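PDB 3B8B: CysQ, sulfite synthesis pathway protein from Bacteroides thetaiotaomicron VPI-5482, which probably hydrolyses adenosine 3',5'-bisphosphate to AMP and phosphate in a magnesium-dependent reaction, as a member of the inositol monophosphatase superfamily. Local coordinates for residues 62-67 with 104-109; 187-192 with 214-219. All blocks are in the same frame, centred on the assembly; numbering follows the deposited sequence. Where two conformers were deposited one is given.

Contact 1 of 2, residues 62-67 with 104-109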
loop_
_atom_site.group_PDB
_atom_site.type_symbol
_atom_site.label_atom_id
_atom_site.label_comp_id
_atom_site.label_asym_id
_atom_site.label_seq_id
_atom_site.Cartn_x
_atom_site.Cartn_y
_atom_site.Cartn_z
ATOM N N ILE A 62 -6.494 -4.523 -18.574
ATOM C CA ILE A 62 -5.520 -3.771 -19.342
ATOM C C ILE A 62 -4.711 -2.846 -18.423
ATOM O O ILE A 62 -3.488 -2.807 -18.485
ATOM C CB ILE A 62 -6.190 -2.974 -20.477
ATOM C CG1 ILE A 62 -6.872 -3.924 -21.483
ATOM C CG2 ILE A 62 -5.184 -2.117 -21.221
ATOM C CD1 ILE A 62 -7.780 -3.197 -22.471
ATOM N N ALA A 63 -5.392 -2.124 -17.539
ATOM C CA ALA A 63 -4.698 -1.236 -16.607
ATOM C C ALA A 63 -3.728 -1.989 -15.708
ATOM O O ALA A 63 -2.609 -1.514 -15.474
ATOM C CB ALA A 63 -5.726 -0.465 -15.738
ATOM N N ASP A 64 -4.160 -3.131 -15.171
ATOM C CA ASP A 64 -3.308 -3.920 -14.285
ATOM C C ASP A 64 -2.060 -4.385 -15.052
ATOM O O ASP A 64 -0.921 -4.313 -14.536
ATOM C CB ASP A 64 -4.095 -5.103 -13.715
ATOM C CG ASP A 64 -3.249 -6.006 -12.840
ATOM O OD1 ASP A 64 -3.010 -5.668 -11.666
ATOM O OD2 ASP A 64 -2.823 -7.060 -13.341
ATOM N N ARG A 65 -2.269 -4.837 -16.287
ATOM C CA ARG A 65 -1.135 -5.295 -17.110
ATOM C C ARG A 65 -0.178 -4.153 -17.424
ATOM O O ARG A 65 1.041 -4.312 -17.280
ATOM C CB ARG A 65 -1.565 -5.955 -18.428
ATOM C CG ARG A 65 -0.346 -6.424 -19.257
ATOM C CD ARG A 65 -0.690 -7.000 -20.626
ATOM N NE ARG A 65 -1.652 -6.199 -21.385
ATOM C CZ ARG A 65 -1.369 -5.157 -22.161
ATOM N NH1 ARG A 65 -2.364 -4.550 -22.792
ATOM N NH2 ARG A 65 -0.120 -4.721 -22.324
ATOM N N LYS A 66 -0.701 -3.010 -17.857
ATOM C CA LYS A 66 0.172 -1.892 -18.238
ATOM C C LYS A 66 0.920 -1.345 -17.006
ATOM O O LYS A 66 2.089 -0.936 -17.104
ATOM C CB LYS A 66 -0.609 -0.792 -18.954
ATOM C CG LYS A 66 -1.156 -1.254 -20.303
ATOM C CD LYS A 66 -1.378 -0.119 -21.275
ATOM C CE LYS A 66 -1.578 -0.618 -22.732
ATOM N NZ LYS A 66 -0.344 -1.128 -23.436
ATOM N N ALA A 67 0.244 -1.337 -15.858
ATOM C CA ALA A 67 0.867 -0.919 -14.598
ATOM C C ALA A 67 2.008 -1.853 -14.232
ATOM O O ALA A 67 3.100 -1.408 -13.864
ATOM C CB ALA A 67 -0.184 -0.864 -13.459
ATOM N N VAL A 104 4.751 -6.587 -4.911
ATOM C CA VAL A 104 4.048 -5.546 -5.682
ATOM C C VAL A 104 2.607 -5.901 -6.014
ATOM O O VAL A 104 2.331 -7.022 -6.424
ATOM C CB VAL A 104 4.795 -5.331 -7.014
ATOM C CG1 VAL A 104 4.021 -4.378 -7.945
ATOM C CG2 VAL A 104 6.228 -4.806 -6.740
ATOM N N ASP A 105 1.699 -4.952 -5.821
ATOM C CA ASP A 105 0.384 -5.022 -6.455
ATOM C C ASP A 105 0.237 -3.785 -7.322
ATOM O O ASP A 105 0.097 -2.684 -6.806
ATOM C CB ASP A 105 -0.777 -5.132 -5.478
ATOM C CG ASP A 105 -2.110 -5.399 -6.192
ATOM O OD1 ASP A 105 -2.160 -5.357 -7.440
ATOM O OD2 ASP A 105 -3.118 -5.696 -5.478
ATOM N N PRO A 106 0.299 -3.974 -8.633
ATOM C CA PRO A 106 0.239 -2.802 -9.531
ATOM C C PRO A 106 -1.060 -2.012 -9.446
ATOM O O PRO A 106 -1.072 -0.815 -9.742
ATOM C CB PRO A 106 0.403 -3.423 -10.934
ATOM C CG PRO A 106 1.067 -4.742 -10.680
ATOM C CD PRO A 106 0.477 -5.222 -9.389
ATOM N N LEU A 107 -2.150 -2.657 -9.040
ATOM C CA LEU A 107 -3.454 -1.991 -9.007
ATOM C C LEU A 107 -4.329 -2.748 -8.005
ATOM O O LEU A 107 -4.971 -3.766 -8.349
ATOM C CB LEU A 107 -4.089 -1.957 -10.388
ATOM C CG LEU A 107 -5.297 -1.032 -10.590
ATOM C CD1 LEU A 107 -5.764 -1.073 -12.062
ATOM C CD2 LEU A 107 -6.419 -1.309 -9.630
ATOM N N ASP A 108 -4.335 -2.251 -6.779
ATOM C CA ASP A 108 -5.213 -2.786 -5.727
ATOM C C ASP A 108 -6.499 -1.968 -5.646
ATOM O O ASP A 108 -6.475 -0.737 -5.698
ATOM C CB ASP A 108 -4.572 -2.780 -4.354
ATOM C CG ASP A 108 -5.454 -3.472 -3.307
ATOM O OD1 ASP A 108 -5.919 -4.605 -3.579
ATOM O OD2 ASP A 108 -5.753 -2.823 -2.298
ATOM N N GLY A 109 -7.617 -2.658 -5.451
ATOM C CA GLY A 109 -8.915 -1.986 -5.328
ATOM C C GLY A 109 -9.741 -2.155 -6.563
ATOM O O GLY A 109 -10.090 -1.203 -7.276
#

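Contact 2 of 2, residues 187-192 with 214-219. With SO4 (sulfate ion), chain C.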
loop_
_atom_site.group_PDB
_atom_site.type_symbol
_atom_site.label_atom_id
_atom_site.label_comp_id
_atom_site.label_asym_id
_atom_site.label_seq_id
_atom_site.Cartn_x
_atom_site.Cartn_y
_atom_site.Cartn_z
ATOM N N ASP A 187 -9.470 14.124 20.485
ATOM C CA ASP A 187 -9.687 13.450 21.726
ATOM C C ASP A 187 -10.579 12.288 21.468
ATOM O O ASP A 187 -11.064 11.685 22.422
ATOM C CB ASP A 187 -10.285 14.394 22.781
ATOM C CG ASP A 187 -11.678 14.870 22.415
ATOM O OD1 ASP A 187 -12.130 14.564 21.278
ATOM O OD2 ASP A 187 -12.295 15.555 23.264
ATOM N N HIS A 188 -10.817 11.949 20.188
ATOM C CA HIS A 188 -11.733 10.874 19.952
ATOM C C HIS A 188 -11.070 9.746 19.189
ATOM O O HIS A 188 -10.057 9.940 18.539
ATOM C CB HIS A 188 -13.028 11.378 19.321
ATOM C CG HIS A 188 -12.969 11.603 17.853
ATOM N ND1 HIS A 188 -12.477 12.762 17.290
ATOM C CD2 HIS A 188 -13.434 10.852 16.829
ATOM C CE1 HIS A 188 -12.590 12.688 15.977
ATOM N NE2 HIS A 188 -13.181 11.542 15.673
ATOM N N PHE A 189 -11.659 8.572 19.339
ATOM C CA PHE A 189 -11.139 7.332 18.791
ATOM C C PHE A 189 -11.711 7.124 17.402
ATOM O O PHE A 189 -12.923 7.205 17.208
ATOM C CB PHE A 189 -11.553 6.172 19.673
ATOM C CG PHE A 189 -10.965 4.874 19.271
ATOM C CD1 PHE A 189 -9.687 4.524 19.698
ATOM C CD2 PHE A 189 -11.665 3.989 18.455
ATOM C CE1 PHE A 189 -9.121 3.313 19.331
ATOM C CE2 PHE A 189 -11.082 2.775 18.074
ATOM C CZ PHE A 189 -9.810 2.453 18.510
ATOM N N ILE A 190 -10.852 6.801 16.451
ATOM C CA ILE A 190 -11.304 6.571 15.076
ATOM C C ILE A 190 -10.867 5.202 14.569
ATOM O O ILE A 190 -9.687 4.862 14.635
ATOM C CB ILE A 190 -10.767 7.643 14.103
ATOM C CG1 ILE A 190 -11.258 9.035 14.519
ATOM C CG2 ILE A 190 -11.137 7.332 12.610
ATOM C CD1 ILE A 190 -10.653 10.152 13.695
ATOM N N ALA A 191 -11.822 4.446 14.026
ATOM C CA ALA A 191 -11.537 3.205 13.341
ATOM C C ALA A 191 -11.844 3.369 11.864
ATOM O O ALA A 191 -12.727 4.134 11.484
ATOM C CB ALA A 191 -12.367 2.035 13.937
ATOM N N VAL A 192 -11.105 2.683 10.995
ATOM C CA VAL A 192 -11.374 2.776 9.554
ATOM C C VAL A 192 -11.734 1.401 8.991
ATOM O O VAL A 192 -11.164 0.382 9.369
ATOM C CB VAL A 192 -10.195 3.444 8.772
ATOM C CG1 VAL A 192 -8.904 2.622 8.929
ATOM C CG2 VAL A 192 -10.559 3.678 7.282
ATOM N N GLY A 214 -16.014 5.419 24.153
ATOM C CA GLY A 214 -17.177 6.270 24.272
ATOM C C GLY A 214 -17.335 7.287 23.151
ATOM O O GLY A 214 -18.465 7.668 22.816
ATOM N N ASN A 215 -16.225 7.761 22.612
ATOM C CA ASN A 215 -16.237 8.879 21.665
ATOM C C ASN A 215 -15.809 8.384 20.283
ATOM O O ASN A 215 -14.932 8.958 19.625
ATOM C CB ASN A 215 -15.286 9.973 22.171
ATOM C CG ASN A 215 -15.689 11.381 21.737
ATOM O OD1 ASN A 215 -15.052 12.378 22.137
ATOM N ND2 ASN A 215 -16.765 11.481 20.972
ATOM N N VAL A 216 -16.461 7.349 19.802
ATOM C CA VAL A 216 -16.000 6.648 18.622
ATOM C C VAL A 216 -16.557 7.231 17.306
ATOM O O VAL A 216 -17.730 7.635 17.234
ATOM C CB VAL A 216 -16.367 5.154 18.736
ATOM C CG1 VAL A 216 -17.894 4.959 18.869
ATOM C CG2 VAL A 216 -15.756 4.347 17.566
ATOM N N GLU A 217 -15.696 7.260 16.294
ATOM C CA GLU A 217 -16.075 7.565 14.918
ATOM C C GLU A 217 -15.531 6.477 13.989
ATOM O O GLU A 217 -14.424 6.003 14.171
ATOM C CB GLU A 217 -15.528 8.931 14.482
ATOM C CG GLU A 217 -15.894 9.328 13.021
ATOM C CD GLU A 217 -15.140 10.539 12.488
ATOM O OE1 GLU A 217 -14.154 10.973 13.127
ATOM O OE2 GLU A 217 -15.502 11.043 11.390
ATOM N N LEU A 218 -16.315 6.120 12.983
ATOM C CA LEU A 218 -15.867 5.232 11.916
ATOM C C LEU A 218 -15.675 6.059 10.655
ATOM O O LEU A 218 -16.509 6.889 10.351
ATOM C CB LEU A 218 -16.900 4.146 11.653
ATOM C CG LEU A 218 -16.688 2.825 12.384
ATOM C CD1 LEU A 218 -15.492 2.063 11.763
ATOM C CD2 LEU A 218 -16.486 3.089 13.900
ATOM N N ILE A 219 -14.593 5.813 9.939
ATOM C CA ILE A 219 -14.355 6.382 8.616
ATOM C C ILE A 219 -14.039 5.252 7.630
ATOM O O ILE A 219 -13.819 4.123 8.037
ATOM C CB ILE A 219 -13.255 7.436 8.643
ATOM C CG1 ILE A 219 -11.885 6.827 8.983
ATOM C CG2 ILE A 219 -13.647 8.600 9.604
ATOM C CD1 ILE A 219 -10.691 7.763 8.882
HETATM S S SO4 C . -12.648 7.464 23.278
HETATM O O1 SO4 C . -11.867 8.614 22.771
HETATM O O2 SO4 C . -13.656 7.102 22.299
HETATM O O3 SO4 C . -11.722 6.337 23.534
HETATM O O4 SO4 C . -13.323 7.871 24.513
#

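Contact 1 of 2, residues 62-67 with 104-109
Leu107 and Pro106 press against one face of helix 59-75 at the corner where strand 100-108 bends, in the Asp-Pro-Leu-Asp-Gly-Thr signature of the inositol monophosphatase family. Leu107 can be followed outward atom by atom. Its CB lies 4.1 Å from Asp64 OD1 in the conformer described, one of two modelled for Asp64, and there the two side chains pass each other at a slant. With CG anti to the backbone N (chi1 -167°) and the chain extended beyond it, the CD1 branch reaches the helix and settles 3.7 Å from Ala63 CB. One turn further along the helix, Ala67 CB meets Pro106 CB at 3.6 Å, and the same proline carbon approaches Asp64 O. Two alanines thus let the turn come close to the helix backbone. In that same conformer the buried Asp64 carboxylate also faces acidic company: its OD1 is 4.3 Å from Asp105 OD1 and near Glu85. Asp105, Glu85 and the Leu107 position are predicted magnesium ligands, and the acidic cluster is consistent with such a site. An Asx turn fixes the corner: Leu107 N donates to Asp105 OD1 at 3.1 Å, arriving from above the carboxylate plane, 54° out of it.

Contact 2 of 2, residues 187-192 with 214-219
His188 holds its CG between the backbone N and the carbonyl carbon (chi1 81°), while Glu217 sends its CG anti to the backbone N (chi1 -180°) and stays extended beyond; together these torsions bring Glu217 OE1 to the NE2 edge of the ring. His188 NE2 donates to Glu217 OE1 at 2.8 Å in a nearly straight bond. The oxygen lies in the ring plane and is approached on its anti side, with the two flat groups turned 32° apart. Were His188 an alanine, Glu217 OE1 would probably lose this donor and its carboxylate would be freer to turn. Ile190 runs alongside Glu217, its CD1 3.6 Å from the same OE1, and its CG2 meets Ile219 CG1 at 3.7 Å. On the other face of the sheet, Ala191 CB touches Leu218 CD1 at 3.8 Å. The parallel ladder is carried by Glu217 N to Phe189 O, Ala191 N to Glu217 O, and Ile219 N to Ala191 O. At the loop end Asn215 N grips a sulfate, probably from the crystallisation liquor, through O2 at 2.7 Å; His213 is its second partner. The strands belong to a beta-alpha-beta crossover: helix 200-212 connects them and packs on the Ala191 and Leu218 face, while helix 225-232 lies against Val192 and Ile219.

In the fold
The two contacts illustrate how one inositol monophosphatase-type chain separates a predicted metal site from peripheral framework. Contact 1 closes before contact 2 opens, and their centres stand about 32 Å apart on opposite sides of the chain's centre, with nearest atoms about 13 Å from each other. They share no helix, strand or sheet. Contact 1 sets helix 59-75 against strand 100-108 of the six-stranded mixed sheet, beside the predicted magnesium ligands. Contact 2 pairs strands 189-193 and 216-220 as a small parallel sheet, away from the predicted metal and substrate sites. Asp248, a predicted magnesium ligand beside Asp105, follows contact 2 in sequence, so the chain returns to the predicted metal site after building this outlying unit.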